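Local structure of Arf-GAP with coiled-coil, ANK repeat and PH domain-containing protein 2 (Homo sapiens, 6IF3) at residues G80-A85 and R100-H105; G92-F97 and A124-L129; I117-A122 and L129-R134. The protein acts as a GTPase-activating protein for the small GTPase ARF6, and needs its ankyrin-repeat part, the piece held in this chain, to interact with RAB35. One frame throughout, in Å; residues are numbered along the deposited sequence. Where two conformers were deposited one is given.

Contact 1. Residues G80-A85 and R100-H105; sequences GPLHHA and RGANQH
Leu82 and Gln104 cross obliquely, and one methyl of the leucine does all the touching. Leu82 CD2 stands 3.6 Å from Gln104 CB and equally close to Gln104 CA, so the methyl rests on the root of the glutamine and not on its amide. The same methyl lies 4.2 Å from Ala102 CB, giving it an apolar neighbour two residues earlier in the loop. With CG anti to the backbone N (chi1 179°) and the side chain directed at the loop, chi2 sets which methyl leads, here CD2. Both residues belong to the second ankyrin repeat. Leu82 is the leucine of its Pro-Leu-His sequence, the counterpart of the TPLH signature that opens the first helix of an ankyrin repeat, and 100-105 is the Gly-Ala-Asn stretch that leaves the second helix. That helix ends in a Schellman motif with Gly101, at positive phi, as the C-prime residue, and the chain beyond it passes Leu82 through Ala102 and Gln104. Gln104 CG is placed between the backbone N and the carbonyl carbon (chi1 72°), and the extended chain leads the amide away from Leu82 to helix 124-141, where OE1 accepts from Arg134 NE and NE2 donates to Leu130 O. Gln104 CG lies over one face of the His105 ring, 3.9 Å above the ring plane and offset toward the rim. His105 N donates to Asn103 OD1 over 2.9 Å, closing an Asx turn; the donor lies above the carbonyl plane, 54° out of it.

Contact 2. Residues G92-F97 and A124-L129; sequences GQVCLF and ADIVTL
Val94 and Cys95 meet Ile126 and Leu129 with no ring between them, for the one aromatic group of the two helices, Phe97, is turned elsewhere. One face of its ring carries Gln93 O, 3.1 Å above the plane and offset toward the rim, and its side chain also packs on Pro81 and Ala102. The contact itself is made by branched aliphatic chains and the CB of Cys95. Val94 and Ile126 cross at about a right angle: Val94 CG2 reaches Ile126 CD1 at 4.0 Å, and Val94 CG1 lies 4.1 Å from Ile126 CG2. Ile126 CG1 is beside the backbone N (chi1 -67°), and the chain runs on extended from there, which carries CD1 out to the valine. Leu129 comes in obliquely to Val94 and sets its CD1 4.2 Å from Val94 CG1. The same methyl is 3.9 Å from Cys95 CB, so it nestles between two successive residues of helix 91-99. Replacing Val94 by an alanine would remove both methyls, and would probably open a gap facing Ile126 CD1 and cost Leu129 CD1 its valine neighbour. On helix 124-141, Thr128 OG1 donates to Ala124 O over 2.7 Å, while Thr128 N reaches the same oxygen from the opposite face of its carbonyl plane. Nearby Asp125 OD1 is hydrogen-bonded to a polar side chain of another protein's chain. The two helix segments run parallel, 3° apart in direction and 10.0 Å between axes, the side-by-side stacking of equivalent second helices from successive repeats that builds an ankyrin solenoid, here between ANK 2 and ANK 3.

Contact 3. Residues I117-A122 and L129-R134; sequences IAVEAA and LLRLAR
Ala118 and Leu130 form the apolar half of this contact, Ala118 CB meeting Leu130 CD1 at 4.0 Å. Leu130 CG lies anti to the carbonyl carbon and beside the backbone N (chi1 -70°), and with the chain continuing extended, CD1 is held out toward the small alanine. Arg131 makes the other half, which is less certain because two conformers of it were deposited. In the given one, its chain leaves in the same first rotamer but bends at chi2 (-116°), and it crosses Val119 at about a right angle. There Arg131 NH2 stands 3.9 Å from Val119 CG2, the methyl approaching the guanidinium obliquely, while Arg131 NH1 is hydrogen-bonded to the backbone of another protein's chain. The ankyrin repeats as a whole are required for the interaction with RAB35. Ala122 takes a positive phi (51°) and closes a Schellman motif after the first helix, with Ala122 N on Val119 O at 3.0 Å. The contact joins helix 114-120 to helix 124-141, the paired antiparallel helices of the helix-turn-helix unit of an ankyrin repeat, here ANK 3.

Contacts 1 and 2 are buried, whereas contact 3 is partly buried and lies farthest from the centre of the chain; another protein reaches residues of both contacts 2 and 3. These two draw on helix 124-141: contact 2 joins it to the preceding repeat, contact 3 to the first helix of its own. They share Leu129, which packs in contact 2 but takes no part in contact 3. Contact 1 instead sets a helix against a loop within ANK 2. Contact 2 is apolar throughout, made by carbon atoms of Val94, Cys95, Ile126 and Leu129; contact 1 adds a polar amide leading toward residues of contact 3, and contact 3 adds a guanidinium directed at another protein.

Contact 1. Residues G80-A85 and R100-H105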
ATOM      1  N   GLY A  80       9.732 -18.591   3.656  1.00 15.81           N
ATOM      2  CA  GLY A  80      11.003 -17.885   3.613  1.00 14.98           C
ATOM      3  C   GLY A  80      11.080 -16.775   4.641  1.00 17.42           C
ATOM      4  O   GLY A  80      10.186 -16.616   5.443  1.00 16.94           O
ATOM      5  N   PRO A  81      12.190 -16.041   4.654  1.00 17.01           N
ATOM      6  CA  PRO A  81      12.442 -14.938   5.585  1.00 15.94           C
ATOM      7  C   PRO A  81      11.306 -13.913   5.550  1.00 14.89           C
ATOM      8  O   PRO A  81      10.872 -13.474   6.623  1.00 16.52           O
ATOM      9  CB  PRO A  81      13.758 -14.352   5.073  1.00 16.11           C
ATOM     10  CG  PRO A  81      14.497 -15.581   4.519  1.00 15.95           C
ATOM     11  CD  PRO A  81      13.388 -16.379   3.855  1.00 16.54           C
ATOM     12  N   LEU A  82      10.826 -13.544   4.373  1.00 14.62           N
ATOM     13  CA  LEU A  82       9.764 -12.552   4.339  1.00 14.62           C
ATOM     14  C   LEU A  82       8.467 -13.055   4.984  1.00 18.76           C
ATOM     15  O   LEU A  82       7.807 -12.305   5.690  1.00 16.85           O
ATOM     16  CB  LEU A  82       9.503 -12.112   2.894  1.00 16.26           C
ATOM     17  CG  LEU A  82       8.377 -11.084   2.688  1.00 15.51           C
ATOM     18  CD1 LEU A  82       8.561  -9.792   3.462  1.00 19.45           C
ATOM     19  CD2 LEU A  82       8.195 -10.808   1.167  1.00 18.04           C
ATOM     20  N   HIS A  83       8.091 -14.304   4.746  1.00 15.67           N
ATOM     21  CA  HIS A  83       6.926 -14.913   5.425  1.00 15.24           C
ATOM     22  C   HIS A  83       7.061 -14.787   6.937  1.00 16.66           C
ATOM     23  O   HIS A  83       6.169 -14.308   7.634  1.00 15.88           O
ATOM     24  CB  HIS A  83       6.769 -16.414   5.080  1.00 16.21           C
ATOM     25  CG  HIS A  83       5.782 -17.134   5.971  1.00 18.88           C
ATOM     26  ND1 HIS A  83       4.501 -17.452   5.572  1.00 23.27           N
ATOM     27  CD2 HIS A  83       5.898 -17.589   7.245  1.00 24.25           C
ATOM     28  CE1 HIS A  83       3.869 -18.068   6.555  1.00 22.03           C
ATOM     29  NE2 HIS A  83       4.695 -18.161   7.586  1.00 25.19           N
ATOM     30  N   HIS A  84       8.193 -15.216   7.466  1.00 14.25           N
ATOM     31  CA  HIS A  84       8.364 -15.185   8.907  1.00 12.88           C
ATOM     32  C   HIS A  84       8.390 -13.784   9.489  1.00 15.11           C
ATOM     33  O   HIS A  84       7.835 -13.558  10.576  1.00 17.05           O
ATOM     34  CB  HIS A  84       9.671 -15.935   9.299  1.00 14.54           C
ATOM     35  CG  HIS A  84       9.571 -17.419   9.127  1.00 14.71           C
ATOM     36  ND1 HIS A  84       8.768 -18.208   9.929  1.00 17.90           N
ATOM     37  CD2 HIS A  84      10.164 -18.256   8.240  1.00 14.20           C
ATOM     38  CE1 HIS A  84       8.883 -19.468   9.551  1.00 21.82           C
ATOM     39  NE2 HIS A  84       9.718 -19.523   8.532  1.00 17.55           N
ATOM     40  N   ALA A  85       9.023 -12.842   8.788  1.00 16.07           N
ATOM     41  CA  ALA A  85       9.055 -11.470   9.277  1.00 13.50           C
ATOM     42  C   ALA A  85       7.647 -10.875   9.299  1.00 16.16           C
ATOM     43  O   ALA A  85       7.281 -10.109  10.202  1.00 17.10           O
ATOM     44  CB  ALA A  85       9.953 -10.626   8.426  1.00 14.77           C
ATOM     45  N   ARG A 100      15.595  -5.812  -1.022  1.00 27.88           N
ATOM     46  CA  ARG A 100      16.624  -6.746  -1.482  1.00 31.90           C
ATOM     47  C   ARG A 100      16.090  -7.810  -2.437  1.00 28.48           C
ATOM     48  O   ARG A 100      16.733  -8.833  -2.652  1.00 30.54           O
ATOM     49  CB  ARG A 100      17.306  -7.407  -0.285  1.00 28.99           C
ATOM     50  CG  ARG A 100      18.184  -6.456   0.500  1.00 32.59           C
ATOM     51  CD  ARG A 100      19.156  -5.711  -0.403  1.00 44.62           C
ATOM     52  NE  ARG A 100      19.136  -4.277  -0.135  1.00 52.52           N
ATOM     53  CZ  ARG A 100      19.679  -3.718   0.939  1.00 57.12           C
ATOM     54  NH1 ARG A 100      20.304  -4.472   1.833  1.00 62.99           N
ATOM     55  NH2 ARG A 100      19.597  -2.412   1.122  1.00 59.64           N
ATOM     56  N   GLY A 101      14.911  -7.576  -3.002  1.00 25.24           N
ATOM     57  CA  GLY A 101      14.363  -8.435  -4.051  1.00 28.27           C
ATOM     58  C   GLY A 101      13.640  -9.703  -3.601  1.00 23.99           C
ATOM     59  O   GLY A 101      13.437 -10.638  -4.385  1.00 29.79           O
ATOM     60  N   ALA A 102      13.261  -9.767  -2.335  1.00 18.92           N
ATOM     61  CA  ALA A 102      12.458 -10.892  -1.863  1.00 18.06           C
ATOM     62  C   ALA A 102      11.185 -11.076  -2.681  1.00 20.56           C
ATOM     63  O   ALA A 102      10.515 -10.089  -3.067  1.00 21.49           O
ATOM     64  CB  ALA A 102      12.113 -10.720  -0.403  1.00 20.82           C
ATOM     65  N   ASN A 103      10.859 -12.336  -2.949  1.00 19.79           N
ATOM     66  CA  ASN A 103       9.632 -12.699  -3.675  1.00 17.55           C
ATOM     67  C   ASN A 103       8.419 -12.684  -2.759  1.00 18.70           C
ATOM     68  O   ASN A 103       8.218 -13.582  -1.929  1.00 18.94           O
ATOM     69  CB  ASN A 103       9.809 -14.083  -4.305  1.00 19.53           C
ATOM     70  CG  ASN A 103       8.558 -14.579  -4.962  1.00 20.84           C
ATOM     71  OD1 ASN A 103       7.684 -13.785  -5.307  1.00 21.49           O
ATOM     72  ND2 ASN A 103       8.486 -15.891  -5.214  1.00 23.24           N
ATOM     73  N   GLN A 104       7.620 -11.626  -2.858  1.00 16.59           N
ATOM     74  CA  GLN A 104       6.477 -11.531  -1.954  1.00 18.40           C
ATOM     75  C   GLN A 104       5.282 -12.302  -2.483  1.00 18.13           C
ATOM     76  O   GLN A 104       4.250 -12.386  -1.823  1.00 21.59           O
ATOM     77  CB  GLN A 104       6.096 -10.083  -1.706  1.00 18.29           C
ATOM     78  CG  GLN A 104       5.434  -9.371  -2.893  1.00 20.32           C
ATOM     79  CD  GLN A 104       4.714  -8.138  -2.425  1.00 22.30           C
ATOM     80  OE1 GLN A 104       3.622  -8.218  -1.846  1.00 22.52           O
ATOM     81  NE2 GLN A 104       5.333  -6.983  -2.636  1.00 20.55           N
ATOM     82  N   HIS A 105       5.417 -12.870  -3.676  1.00 18.67           N
ATOM     83  CA  HIS A 105       4.336 -13.674  -4.260  1.00 18.05           C
ATOM     84  C   HIS A 105       4.421 -15.142  -3.806  1.00 19.00           C
ATOM     85  O   HIS A 105       3.456 -15.892  -3.990  1.00 21.36           O
ATOM     86  CB  HIS A 105       4.384 -13.551  -5.779  1.00 21.56           C
ATOM     87  CG  HIS A 105       4.238 -12.132  -6.230  1.00 26.90           C
ATOM     88  ND1 HIS A 105       3.011 -11.521  -6.362  1.00 33.85           N
ATOM     89  CD2 HIS A 105       5.165 -11.173  -6.467  1.00 26.24           C
ATOM     90  CE1 HIS A 105       3.188 -10.262  -6.722  1.00 35.12           C
ATOM     91  NE2 HIS A 105       4.486 -10.026  -6.792  1.00 29.92           N
TER

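Contact 2. Residues G92-F97 and A124-L129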
ATOM      1  N   GLY A  92      10.585  -3.641   9.987  1.00 15.44           N
ATOM      2  CA  GLY A  92      11.880  -3.241   9.440  1.00 15.50           C
ATOM      3  C   GLY A  92      12.500  -4.343   8.583  1.00 16.81           C
ATOM      4  O   GLY A  92      13.047  -4.051   7.512  1.00 15.75           O
ATOM      5  N   GLN A  93      12.413  -5.581   9.047  1.00 15.45           N
ATOM      6  CA  GLN A  93      12.899  -6.703   8.258  1.00 16.84           C
ATOM      7  C   GLN A  93      12.101  -6.873   6.976  1.00 16.96           C
ATOM      8  O   GLN A  93      12.675  -7.200   5.943  1.00 15.97           O
ATOM      9  CB  GLN A  93      12.878  -8.005   9.069  1.00 13.88           C
ATOM     10  CG  GLN A  93      13.873  -8.005  10.222  1.00 15.57           C
ATOM     11  CD  GLN A  93      13.702  -9.224  11.125  1.00 19.13           C
ATOM     12  OE1 GLN A  93      12.719  -9.957  11.021  1.00 18.27           O
ATOM     13  NE2 GLN A  93      14.670  -9.438  12.012  1.00 17.96           N
ATOM     14  N   VAL A  94      10.784  -6.649   7.020  1.00 15.72           N
ATOM     15  CA  VAL A  94       9.963  -6.696   5.791  1.00 16.84           C
ATOM     16  C   VAL A  94      10.487  -5.655   4.778  1.00 18.91           C
ATOM     17  O   VAL A  94      10.676  -5.928   3.594  1.00 16.72           O
ATOM     18  CB  VAL A  94       8.466  -6.454   6.116  1.00 17.11           C
ATOM     19  CG1 VAL A  94       7.640  -6.186   4.832  1.00 13.54           C
ATOM     20  CG2 VAL A  94       7.903  -7.677   6.860  1.00 17.15           C
ATOM     21  N   CYS A  95      10.762  -4.445   5.246  1.00 16.41           N
ATOM     22  CA  CYS A  95      11.242  -3.400   4.369  1.00 16.55           C
ATOM     23  C   CYS A  95      12.589  -3.782   3.726  1.00 16.68           C
ATOM     24  O   CYS A  95      12.754  -3.653   2.521  1.00 16.27           O
ATOM     25  CB  CYS A  95      11.371  -2.086   5.137  1.00 17.66           C
ATOM     26  SG  CYS A  95      11.728  -0.700   4.098  1.00 21.01           S
ATOM     27  N   LEU A  96      13.513  -4.277   4.542  1.00 15.55           N
ATOM     28  CA  LEU A  96      14.823  -4.717   4.047  1.00 16.62           C
ATOM     29  C   LEU A  96      14.690  -5.806   2.974  1.00 16.29           C
ATOM     30  O   LEU A  96      15.251  -5.703   1.890  1.00 17.28           O
ATOM     31  CB  LEU A  96      15.648  -5.221   5.217  1.00 14.80           C
ATOM     32  CG  LEU A  96      16.953  -5.909   4.771  1.00 17.40           C
ATOM     33  CD1 LEU A  96      17.957  -4.933   4.225  1.00 20.06           C
ATOM     34  CD2 LEU A  96      17.515  -6.716   5.948  1.00 18.88           C
ATOM     35  N   PHE A  97      13.900  -6.818   3.278  1.00 14.46           N
ATOM     36  CA  PHE A  97      13.741  -7.926   2.339  1.00 15.49           C
ATOM     37  C   PHE A  97      13.100  -7.465   1.044  1.00 17.04           C
ATOM     38  O   PHE A  97      13.523  -7.893  -0.025  1.00 17.16           O
ATOM     39  CB  PHE A  97      12.922  -9.066   2.969  1.00 16.07           C
ATOM     40  CG  PHE A  97      13.610  -9.733   4.120  1.00 14.39           C
ATOM     41  CD1 PHE A  97      15.006  -9.757   4.210  1.00 17.21           C
ATOM     42  CD2 PHE A  97      12.871 -10.331   5.135  1.00 14.52           C
ATOM     43  CE1 PHE A  97      15.643 -10.367   5.299  1.00 19.70           C
ATOM     44  CE2 PHE A  97      13.482 -10.939   6.224  1.00 15.90           C
ATOM     45  CZ  PHE A  97      14.865 -10.963   6.317  1.00 16.45           C
ATOM     46  N   ALA A 124      -1.542  -2.444   9.263  1.00 15.81           N
ATOM     47  CA  ALA A 124      -1.495  -1.383   8.269  1.00 15.91           C
ATOM     48  C   ALA A 124      -0.105  -1.124   7.700  1.00 18.30           C
ATOM     49  O   ALA A 124       0.057  -0.924   6.492  1.00 16.33           O
ATOM     50  CB  ALA A 124      -2.021  -0.141   8.854  1.00 16.36           C
ATOM     51  N   ASP A 125       0.904  -1.146   8.565  1.00 18.59           N
ATOM     52  CA  ASP A 125       2.248  -0.804   8.121  1.00 16.48           C
ATOM     53  C   ASP A 125       2.798  -1.865   7.178  1.00 16.84           C
ATOM     54  O   ASP A 125       3.397  -1.528   6.151  1.00 16.51           O
ATOM     55  CB  ASP A 125       3.199  -0.636   9.318  1.00 16.69           C
ATOM     56  CG  ASP A 125       2.973   0.650  10.075  1.00 21.68           C
ATOM     57  OD1 ASP A 125       2.249   1.543   9.566  1.00 22.50           O
ATOM     58  OD2 ASP A 125       3.538   0.810  11.178  1.00 22.22           O
ATOM     59  N   ILE A 126       2.628  -3.145   7.514  1.00 16.59           N
ATOM     60  CA  ILE A 126       3.231  -4.160   6.664  1.00 16.06           C
ATOM     61  C   ILE A 126       2.422  -4.299   5.375  1.00 17.09           C
ATOM     62  O   ILE A 126       2.997  -4.497   4.307  1.00 15.90           O
ATOM     63  CB  ILE A 126       3.388  -5.504   7.401  1.00 17.83           C
ATOM     64  CG1 ILE A 126       4.432  -5.326   8.514  1.00 19.61           C
ATOM     65  CG2 ILE A 126       3.906  -6.587   6.445  1.00 17.01           C
ATOM     66  CD1 ILE A 126       4.832  -6.613   9.265  1.00 18.61           C
ATOM     67  N   VAL A 127       1.101  -4.171   5.441  1.00 15.33           N
ATOM     68  CA  VAL A 127       0.332  -4.205   4.192  1.00 16.06           C
ATOM     69  C   VAL A 127       0.788  -3.059   3.280  1.00 16.93           C
ATOM     70  O   VAL A 127       0.941  -3.237   2.059  1.00 15.46           O
ATOM     71  CB  VAL A 127      -1.182  -4.124   4.442  1.00 16.92           C
ATOM     72  CG1 VAL A 127      -1.931  -3.887   3.152  1.00 15.41           C
ATOM     73  CG2 VAL A 127      -1.677  -5.412   5.153  1.00 14.29           C
ATOM     74  N   THR A 128       0.985  -1.882   3.869  1.00 17.53           N
ATOM     75  CA  THR A 128       1.424  -0.717   3.091  1.00 16.90           C
ATOM     76  C   THR A 128       2.771  -0.971   2.374  1.00 15.44           C
ATOM     77  O   THR A 128       2.890  -0.713   1.166  1.00 16.84           O
ATOM     78  CB  THR A 128       1.537   0.518   3.967  1.00 19.13           C
ATOM     79  OG1 THR A 128       0.218   0.870   4.429  1.00 18.40           O
ATOM     80  CG2 THR A 128       2.133   1.729   3.176  1.00 19.62           C
ATOM     81  N   LEU A 129       3.754  -1.514   3.081  1.00 16.52           N
ATOM     82  CA  LEU A 129       5.054  -1.824   2.460  1.00 16.78           C
ATOM     83  C   LEU A 129       4.893  -2.865   1.338  1.00 15.64           C
ATOM     84  O   LEU A 129       5.482  -2.711   0.257  1.00 15.25           O
ATOM     85  CB  LEU A 129       6.064  -2.355   3.486  1.00 17.53           C
ATOM     86  CG  LEU A 129       6.451  -1.362   4.592  1.00 20.47           C
ATOM     87  CD1 LEU A 129       7.474  -2.054   5.521  1.00 21.00           C
ATOM     88  CD2 LEU A 129       7.046  -0.061   4.026  1.00 23.04           C
TER

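Contact 3. Residues I117-A122 and L129-R134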
ATOM      1  N   ILE A 117      -1.355 -12.788   4.857  1.00 18.77           N
ATOM      2  CA  ILE A 117      -1.067 -12.860   6.293  1.00 18.72           C
ATOM      3  C   ILE A 117      -1.206 -11.471   6.929  1.00 17.45           C
ATOM      4  O   ILE A 117      -1.913 -11.311   7.935  1.00 19.76           O
ATOM      5  CB  ILE A 117       0.330 -13.454   6.505  1.00 16.92           C
ATOM      6  CG1 ILE A 117       0.304 -14.903   6.035  1.00 22.98           C
ATOM      7  CG2 ILE A 117       0.767 -13.349   7.975  1.00 16.91           C
ATOM      8  CD1 ILE A 117       1.668 -15.533   5.979  1.00 25.87           C
ATOM      9  N   ALA A 118      -0.549 -10.485   6.334  1.00 17.30           N
ATOM     10  CA  ALA A 118      -0.639  -9.094   6.819  1.00 15.14           C
ATOM     11  C   ALA A 118      -2.049  -8.519   6.811  1.00 18.50           C
ATOM     12  O   ALA A 118      -2.415  -7.790   7.732  1.00 16.64           O
ATOM     13  CB  ALA A 118       0.323  -8.217   5.987  1.00 15.19           C
ATOM     14  N   VAL A 119      -2.841  -8.852   5.798  1.00 16.07           N
ATOM     15  CA  VAL A 119      -4.209  -8.377   5.723  1.00 16.75           C
ATOM     16  C   VAL A 119      -5.025  -9.037   6.831  1.00 16.75           C
ATOM     17  O   VAL A 119      -5.837  -8.374   7.495  1.00 21.14           O
ATOM     18  CB  VAL A 119      -4.843  -8.663   4.335  1.00 17.29           C
ATOM     19  CG1 VAL A 119      -6.336  -8.475   4.374  1.00 19.40           C
ATOM     20  CG2 VAL A 119      -4.266  -7.743   3.287  1.00 18.79           C
ATOM     21  N   GLU A 120      -4.869 -10.347   7.023  1.00 18.74           N
ATOM     22  CA  GLU A 120      -5.619 -11.020   8.089  1.00 20.17           C
ATOM     23  C   GLU A 120      -5.252 -10.460   9.456  1.00 20.33           C
ATOM     24  O   GLU A 120      -6.102 -10.390  10.353  1.00 20.73           O
ATOM     25  CB  GLU A 120      -5.357 -12.526   8.094  1.00 22.89           C
ATOM     26  CG  GLU A 120      -6.187 -13.276   9.135  1.00 30.12           C
ATOM     27  CD  GLU A 120      -5.799 -14.741   9.275  1.00 32.67           C
ATOM     28  OE1 GLU A 120      -4.615 -15.025   9.573  1.00 32.09           O
ATOM     29  OE2 GLU A 120      -6.678 -15.602   9.059  1.00 37.93           O
ATOM     30  N   ALA A 121      -3.983 -10.083   9.608  1.00 18.07           N
ATOM     31  CA  ALA A 121      -3.496  -9.495  10.864  1.00 18.69           C
ATOM     32  C   ALA A 121      -3.892  -8.035  11.012  1.00 20.30           C
ATOM     33  O   ALA A 121      -3.616  -7.438  12.064  1.00 19.76           O
ATOM     34  CB  ALA A 121      -1.976  -9.618  10.945  1.00 16.59           C
ATOM     35  N   ALA A 122      -4.515  -7.464   9.972  1.00 17.72           N
ATOM     36  CA  ALA A 122      -4.891  -6.033   9.928  1.00 18.68           C
ATOM     37  C   ALA A 122      -3.696  -5.140  10.276  1.00 20.35           C
ATOM     38  O   ALA A 122      -3.793  -4.193  11.045  1.00 21.29           O
ATOM     39  CB  ALA A 122      -6.047  -5.745  10.832  1.00 22.05           C
ATOM     40  N   LEU A 129       3.754  -1.514   3.081  1.00 16.52           N
ATOM     41  CA  LEU A 129       5.054  -1.824   2.460  1.00 16.78           C
ATOM     42  C   LEU A 129       4.893  -2.865   1.338  1.00 15.64           C
ATOM     43  O   LEU A 129       5.482  -2.711   0.257  1.00 15.25           O
ATOM     44  CB  LEU A 129       6.064  -2.355   3.486  1.00 17.53           C
ATOM     45  CG  LEU A 129       6.451  -1.362   4.592  1.00 20.47           C
ATOM     46  CD1 LEU A 129       7.474  -2.054   5.521  1.00 21.00           C
ATOM     47  CD2 LEU A 129       7.046  -0.061   4.026  1.00 23.04           C
ATOM     48  N   LEU A 130       4.127  -3.926   1.592  1.00 13.84           N
ATOM     49  CA  LEU A 130       3.932  -4.969   0.580  1.00 13.87           C
ATOM     50  C   LEU A 130       3.218  -4.397  -0.642  1.00 15.23           C
ATOM     51  O   LEU A 130       3.622  -4.691  -1.767  1.00 18.33           O
ATOM     52  CB  LEU A 130       3.116  -6.149   1.152  1.00 15.69           C
ATOM     53  CG  LEU A 130       3.852  -6.988   2.200  1.00 14.90           C
ATOM     54  CD1 LEU A 130       2.905  -7.965   2.910  1.00 15.48           C
ATOM     55  CD2 LEU A 130       4.967  -7.802   1.554  1.00 15.14           C
ATOM     56  N   ARG A 131       2.183  -3.574  -0.438  1.00 15.49           N
ATOM     57  CA  ARG A 131       1.430  -3.039  -1.560  0.56 16.09           C
ATOM     58  C   ARG A 131       2.251  -2.027  -2.340  1.00 15.79           C
ATOM     59  O   ARG A 131       2.198  -2.011  -3.551  1.00 18.88           O
ATOM     60  CB  ARG A 131       0.123  -2.405  -1.082  0.56 17.91           C
ATOM     61  CG  ARG A 131      -0.857  -3.420  -0.514  0.56 20.01           C
ATOM     62  CD  ARG A 131      -2.134  -3.530  -1.323  0.56 21.14           C
ATOM     63  NE  ARG A 131      -2.976  -4.640  -0.881  0.56 23.64           N
ATOM     64  CZ  ARG A 131      -4.121  -4.500  -0.216  0.56 28.50           C
ATOM     65  NH1 ARG A 131      -4.561  -3.300   0.094  0.56 28.89           N
ATOM     66  NH2 ARG A 131      -4.827  -5.563   0.141  0.56 31.79           N
ATOM     67  N   LEU A 132       3.027  -1.191  -1.645  1.00 15.38           N
ATOM     68  CA  LEU A 132       3.828  -0.186  -2.379  1.00 16.83           C
ATOM     69  C   LEU A 132       4.982  -0.849  -3.155  1.00 13.32           C
ATOM     70  O   LEU A 132       5.349  -0.407  -4.249  1.00 17.48           O
ATOM     71  CB  LEU A 132       4.349   0.891  -1.437  1.00 19.98           C
ATOM     72  CG  LEU A 132       3.168   1.754  -0.930  1.00 21.14           C
ATOM     73  CD1 LEU A 132       3.690   2.932  -0.147  1.00 27.09           C
ATOM     74  CD2 LEU A 132       2.190   2.223  -2.056  1.00 26.21           C
ATOM     75  N   ALA A 133       5.512  -1.949  -2.616  1.00 16.65           N
ATOM     76  CA  ALA A 133       6.502  -2.721  -3.383  1.00 15.37           C
ATOM     77  C   ALA A 133       5.880  -3.372  -4.623  1.00 14.58           C
ATOM     78  O   ALA A 133       6.531  -3.447  -5.672  1.00 17.09           O
ATOM     79  CB  ALA A 133       7.144  -3.765  -2.496  1.00 15.37           C
ATOM     80  N   ARG A 134       4.633  -3.839  -4.513  1.00 14.85           N
ATOM     81  CA  ARG A 134       3.912  -4.352  -5.675  1.00 16.08           C
ATOM     82  C   ARG A 134       3.689  -3.248  -6.707  1.00 16.46           C
ATOM     83  O   ARG A 134       3.799  -3.486  -7.893  1.00 18.44           O
ATOM     84  CB  ARG A 134       2.564  -4.968  -5.281  1.00 19.86           C
ATOM     85  CG  ARG A 134       2.707  -6.240  -4.448  1.00 28.14           C
ATOM     86  CD  ARG A 134       1.435  -7.112  -4.456  1.00 36.19           C
ATOM     87  NE  ARG A 134       1.587  -8.325  -3.651  1.00 34.73           N
ATOM     88  CZ  ARG A 134       0.829  -9.410  -3.781  1.00 32.74           C
ATOM     89  NH1 ARG A 134      -0.114  -9.459  -4.716  1.00 30.16           N
ATOM     90  NH2 ARG A 134       1.042 -10.465  -3.004  1.00 35.91           N
TER